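Local structure of mevalonate kinase (Staphylococcus aureus, 2X7I) at residues A[15-20]-A[227-232]; A[266-271]-A[275-280]. The protein probably catalyses the ATP-dependent phosphorylation of mevalonate to 5-phosphomevalonate, an early step of the mevalonate route to isoprenoids. All blocks are in the same frame, centred on the assembly; numbering follows the deposited sequence.

Contact 1 (A[15-20]-A[227-232]); sequences IILIGE and EALADI
Leu17 and Ile18 belong to the N-terminal motif of the GHMP kinases. They sit at the corner the chain turns near the end of strand 6-16, and they face Leu229 and Ile232 on helix 226-243. The contact is small and wholly apolar. It covers 125 Å² counted over both sides, and no hydrogen bond crosses it. Its closer half is formed by the two isoleucines. The CD1 methyl of Ile18 reaches CG2 of Ile232 at 3.7 Å, and the two side chains cross at about a right angle. In Ile18, CD1 lies roughly opposite CA about the CB-CG1 bond (chi2 153°). The CG1-CD1 arm is therefore extended, and its end meets the helix. Ile232 answers with its short branch, which is turned opposite to the backbone N, while CG1 lies on the N side. The second half is looser: CD1 of Leu17 stands 4.5 Å from CD2 of Leu229. The bond from CA to CB of Leu229 does not aim at the corner, but its far end bends closer. Leu229 and Ile232 are three residues apart, so both come to the same side of the helix. The backbones keep well apart, with 9.1 Å between the CA atoms of Ile18 and Ile232, and the side chains alone bridge them. Other residues close in around these four. Val214 and Ala217 of helix 203-222 touch Ile18, and Val220 of that helix touches Leu229. Met176 of strand 175-180 and Val32 of strand 29-45 pack on Leu17. All four touching residues are buried. The arrangement is a strand-end corner lodged against a helix of the C-terminal GHMP region, one of the places where the N-terminal and C-terminal parts of this two-part fold meet.

Contact 2 (A[266-271]-A[275-280]); sequences KLTGAG and SMLLLA
Thr268 closes the end of an antiparallel hairpin by gripping Ser275 through both its backbone and its side chain. Its N donates to Ser275 O at 3.1 Å. Its OG1 accepts the N-H of Ser275 at 2.9 Å in a nearly straight bond (170°). The first torsion of Thr268 (chi1 60°) sets OG1 between its own N and carbonyl carbon and sends CG2 opposite the carbonyl. Thr268 CG2 presses on Leu277 CD1 at 3.5 Å, a tight carbon pair. The two side chains meet at about a right angle. A water links the turn further: it bonds Ser275 OG at 2.8 Å and makes a weak bond to Thr268 OG1. Deeper in the hairpin, Lys266 and Leu277 form a hydrogen-bonded pair. Leu277 N points almost straight at Lys266 O (2.9 Å), and Lys266 N returns a bond to Leu277 O. The Lys266 chain curls at its last two torsions. NZ thereby turns back to the next carbonyl and donates to Leu267 O at 2.7 Å, somewhat out of the carbonyl plane. Leu267 and Met276 are the non-hydrogen-bonded pair, and Leu267 CD2 touches Met276 CG loosely at 4.2 Å. The two faces have different covers. Phe233 of helix 226-243 lies against Lys266 and Leu277. Ile250 and Met254 of helix 248-259 take Leu267 and Met276 respectively. Strand 276-280 continues the sheet on its other edge by pairing with strand 175-180.

How the contacts relate
The two contacts lie side by side, their centres about 8 Å apart. Lys266 ties them most directly: its NZ donates to Leu17 O at 2.7 Å, a probable hydrogen bond. The ammonium group of contact 2 thus reaches the corner of contact 1. Thr268 CG2 also packs on Ile16 O at 3.8 Å. At the helix, Leu279 CD1 touches Ala230 CA, likewise at 3.8 Å. Strand 276-280 and segment 15-20 therefore share helix 226-243 as a packing partner. Segment 15-20 carries part of the N-terminal GHMP motif, and segment 266-271 starts the glycine-rich C-terminal one. Their closeness is consistent with both motifs bordering the active site, as in related GHMP kinases.

Contact 1 (A[15-20]-A[227-232])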
loop_
_atom_site.group_PDB
_atom_site.type_symbol
_atom_site.label_atom_id
_atom_site.label_comp_id
_atom_site.label_asym_id
_atom_site.label_seq_id
_atom_site.Cartn_x
_atom_site.Cartn_y
_atom_site.Cartn_z
ATOM N N ILE A 15 -3.677 -0.765 0.561
ATOM C CA ILE A 15 -4.127 0.203 1.563
ATOM C C ILE A 15 -4.915 -0.499 2.650
ATOM O O ILE A 15 -5.734 -1.367 2.371
ATOM C CB ILE A 15 -4.997 1.331 0.946
ATOM C CG1 ILE A 15 -4.235 2.015 -0.194
ATOM C CG2 ILE A 15 -5.405 2.347 2.026
ATOM C CD1 ILE A 15 -4.460 3.511 -0.304
ATOM N N ILE A 16 -4.631 -0.136 3.899
ATOM C CA ILE A 16 -5.465 -0.522 5.021
ATOM C C ILE A 16 -6.541 0.547 5.081
ATOM O O ILE A 16 -6.285 1.667 5.524
ATOM C CB ILE A 16 -4.675 -0.561 6.353
ATOM C CG1 ILE A 16 -3.472 -1.517 6.275
ATOM C CG2 ILE A 16 -5.584 -0.976 7.493
ATOM C CD1 ILE A 16 -3.830 -2.958 5.937
ATOM N N LEU A 17 -7.731 0.221 4.583
ATOM C CA LEU A 17 -8.845 1.164 4.588
ATOM C C LEU A 17 -9.215 1.555 6.013
ATOM O O LEU A 17 -9.414 2.733 6.311
ATOM C CB LEU A 17 -10.062 0.550 3.910
ATOM C CG LEU A 17 -10.031 0.433 2.384
ATOM C CD1 LEU A 17 -11.381 -0.097 1.923
ATOM C CD2 LEU A 17 -9.725 1.755 1.709
ATOM N N ILE A 18 -9.313 0.546 6.878
ATOM C CA ILE A 18 -9.619 0.730 8.294
ATOM C C ILE A 18 -8.782 -0.288 9.037
ATOM O O ILE A 18 -8.690 -1.443 8.614
ATOM C CB ILE A 18 -11.088 0.441 8.619
ATOM C CG1 ILE A 18 -12.025 1.153 7.657
ATOM C CG2 ILE A 18 -11.429 0.859 10.044
ATOM C CD1 ILE A 18 -13.357 0.431 7.495
ATOM N N GLY A 19 -8.184 0.141 10.143
ATOM C CA GLY A 19 -7.319 -0.720 10.937
ATOM C C GLY A 19 -5.977 -0.067 11.172
ATOM O O GLY A 19 -5.635 0.916 10.515
ATOM N N GLU A 20 -5.218 -0.616 12.114
ATOM C CA GLU A 20 -3.930 -0.052 12.483
ATOM C C GLU A 20 -2.831 -0.335 11.468
ATOM O O GLU A 20 -2.949 -1.197 10.607
ATOM C CB GLU A 20 -3.500 -0.509 13.895
ATOM C CG GLU A 20 -3.147 -1.990 14.052
ATOM C CD GLU A 20 -3.227 -2.461 15.513
ATOM O OE1 GLU A 20 -2.287 -2.177 16.296
ATOM O OE2 GLU A 20 -4.246 -3.098 15.873
ATOM N N GLU A 227 -22.045 4.363 -0.130
ATOM C CA GLU A 227 -22.585 5.299 0.867
ATOM C C GLU A 227 -22.305 4.866 2.315
ATOM O O GLU A 227 -21.921 5.690 3.159
ATOM C CB GLU A 227 -24.094 5.547 0.656
ATOM C CG GLU A 227 -25.001 4.286 0.495
ATOM C CD GLU A 227 -25.678 3.803 1.788
ATOM O OE1 GLU A 227 -26.688 3.063 1.682
ATOM O OE2 GLU A 227 -25.220 4.153 2.896
ATOM N N ALA A 228 -22.487 3.579 2.598
ATOM C CA ALA A 228 -22.247 3.058 3.943
ATOM C C ALA A 228 -20.762 3.106 4.302
ATOM O O ALA A 228 -20.407 3.396 5.443
ATOM C CB ALA A 228 -22.780 1.654 4.073
ATOM N N LEU A 229 -19.890 2.825 3.337
ATOM C CA LEU A 229 -18.450 2.967 3.567
ATOM C C LEU A 229 -18.092 4.429 3.839
ATOM O O LEU A 229 -17.216 4.710 4.649
ATOM C CB LEU A 229 -17.628 2.426 2.388
ATOM C CG LEU A 229 -16.126 2.284 2.667
ATOM C CD1 LEU A 229 -15.844 1.301 3.807
ATOM C CD2 LEU A 229 -15.373 1.875 1.414
ATOM N N ALA A 230 -18.765 5.355 3.164
ATOM C CA ALA A 230 -18.610 6.782 3.449
ATOM C C ALA A 230 -18.989 7.108 4.909
ATOM O O ALA A 230 -18.238 7.771 5.629
ATOM C CB ALA A 230 -19.458 7.606 2.477
ATOM N N ASP A 231 -20.146 6.621 5.341
ATOM C CA ASP A 231 -20.567 6.734 6.733
ATOM C C ASP A 231 -19.461 6.225 7.669
ATOM O O ASP A 231 -19.007 6.946 8.558
ATOM C CB ASP A 231 -21.870 5.958 6.936
ATOM C CG ASP A 231 -22.318 5.903 8.385
ATOM O OD1 ASP A 231 -21.766 6.625 9.240
ATOM O OD2 ASP A 231 -23.243 5.121 8.671
ATOM N N ILE A 232 -19.012 4.998 7.436
ATOM C CA ILE A 232 -17.969 4.369 8.253
ATOM C C ILE A 232 -16.670 5.181 8.279
ATOM O O ILE A 232 -16.077 5.348 9.339
ATOM C CB ILE A 232 -17.706 2.907 7.791
ATOM C CG1 ILE A 232 -18.912 2.033 8.162
ATOM C CG2 ILE A 232 -16.444 2.348 8.414
ATOM C CD1 ILE A 232 -18.931 0.693 7.489
#

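Contact 2 (A[266-271]-A[275-280])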
loop_
_atom_site.group_PDB
_atom_site.type_symbol
_atom_site.label_atom_id
_atom_site.label_comp_id
_atom_site.label_asym_id
_atom_site.label_seq_id
_atom_site.Cartn_x
_atom_site.Cartn_y
_atom_site.Cartn_z
ATOM N N LYS A 266 -10.759 10.009 6.061
ATOM C CA LYS A 266 -10.100 9.455 7.248
ATOM C C LYS A 266 -8.610 9.275 7.020
ATOM O O LYS A 266 -8.127 9.321 5.894
ATOM C CB LYS A 266 -10.712 8.109 7.660
ATOM C CG LYS A 266 -10.347 6.905 6.766
ATOM C CD LYS A 266 -10.965 5.609 7.277
ATOM C CE LYS A 266 -10.273 5.058 8.535
ATOM N NZ LYS A 266 -8.905 4.529 8.273
ATOM N N LEU A 267 -7.884 9.075 8.108
ATOM C CA LEU A 267 -6.468 8.757 8.058
ATOM C C LEU A 267 -6.311 7.248 8.130
ATOM O O LEU A 267 -7.138 6.553 8.720
ATOM C CB LEU A 267 -5.747 9.405 9.235
ATOM C CG LEU A 267 -5.848 10.929 9.348
ATOM C CD1 LEU A 267 -5.143 11.419 10.612
ATOM C CD2 LEU A 267 -5.272 11.610 8.112
ATOM N N THR A 268 -5.245 6.734 7.533
ATOM C CA THR A 268 -4.944 5.312 7.635
ATOM C C THR A 268 -4.258 5.014 8.954
ATOM O O THR A 268 -3.806 5.925 9.646
ATOM C CB THR A 268 -4.038 4.844 6.483
ATOM O OG1 THR A 268 -2.795 5.562 6.516
ATOM C CG2 THR A 268 -4.733 5.061 5.156
ATOM N N GLY A 269 -4.199 3.736 9.312
ATOM C CA GLY A 269 -3.366 3.285 10.434
ATOM C C GLY A 269 -3.850 3.720 11.798
ATOM O O GLY A 269 -3.051 4.004 12.690
ATOM N N ALA A 270 -5.170 3.769 11.960
ATOM C CA ALA A 270 -5.795 4.147 13.224
ATOM C C ALA A 270 -5.324 5.522 13.690
ATOM O O ALA A 270 -5.068 5.724 14.870
ATOM C CB ALA A 270 -5.526 3.080 14.295
ATOM N N GLY A 271 -5.193 6.464 12.758
ATOM C CA GLY A 271 -4.705 7.812 13.098
ATOM C C GLY A 271 -3.218 8.076 12.887
ATOM O O GLY A 271 -2.755 9.183 13.136
ATOM N N SER A 275 -1.543 7.656 4.872
ATOM C CA SER A 275 -2.316 8.288 3.810
ATOM C C SER A 275 -3.519 9.003 4.408
ATOM O O SER A 275 -3.972 8.673 5.517
ATOM C CB SER A 275 -2.798 7.246 2.796
ATOM O OG SER A 275 -1.701 6.590 2.182
ATOM N N MET A 276 -4.014 9.995 3.675
ATOM C CA MET A 276 -5.370 10.499 3.884
ATOM C C MET A 276 -6.178 9.893 2.759
ATOM O O MET A 276 -5.736 9.908 1.609
ATOM C CB MET A 276 -5.430 12.026 3.825
ATOM C CG MET A 276 -6.766 12.601 4.287
ATOM S SD MET A 276 -6.795 14.407 4.433
ATOM C CE MET A 276 -7.321 14.827 2.796
ATOM N N LEU A 277 -7.333 9.332 3.095
ATOM C CA LEU A 277 -8.220 8.711 2.118
ATOM C C LEU A 277 -9.513 9.531 2.014
ATOM O O LEU A 277 -10.204 9.719 3.017
ATOM C CB LEU A 277 -8.541 7.271 2.537
ATOM C CG LEU A 277 -7.361 6.400 2.997
ATOM C CD1 LEU A 277 -7.831 5.068 3.553
ATOM C CD2 LEU A 277 -6.379 6.182 1.867
ATOM N N LEU A 278 -9.827 10.022 0.814
ATOM C CA LEU A 278 -11.066 10.780 0.586
ATOM C C LEU A 278 -11.931 10.061 -0.441
ATOM O O LEU A 278 -11.427 9.595 -1.458
ATOM C CB LEU A 278 -10.770 12.206 0.091
ATOM C CG LEU A 278 -9.872 13.068 0.992
ATOM C CD1 LEU A 278 -9.479 14.380 0.303
ATOM C CD2 LEU A 278 -10.554 13.339 2.312
ATOM N N LEU A 279 -13.232 9.987 -0.173
ATOM C CA LEU A 279 -14.156 9.271 -1.032
ATOM C C LEU A 279 -14.919 10.243 -1.921
ATOM O O LEU A 279 -15.454 11.243 -1.449
ATOM C CB LEU A 279 -15.125 8.432 -0.192
ATOM C CG LEU A 279 -14.524 7.285 0.630
ATOM C CD1 LEU A 279 -15.630 6.394 1.179
ATOM C CD2 LEU A 279 -13.539 6.447 -0.188
ATOM N N ALA A 280 -14.942 9.945 -3.217
ATOM C CA ALA A 280 -15.641 10.758 -4.209
ATOM C C ALA A 280 -16.532 9.840 -5.015
ATOM O O ALA A 280 -16.208 8.668 -5.197
ATOM C CB ALA A 280 -14.655 11.451 -5.114
HETATM O O HOH W 1 -1.569 4.203 3.668
#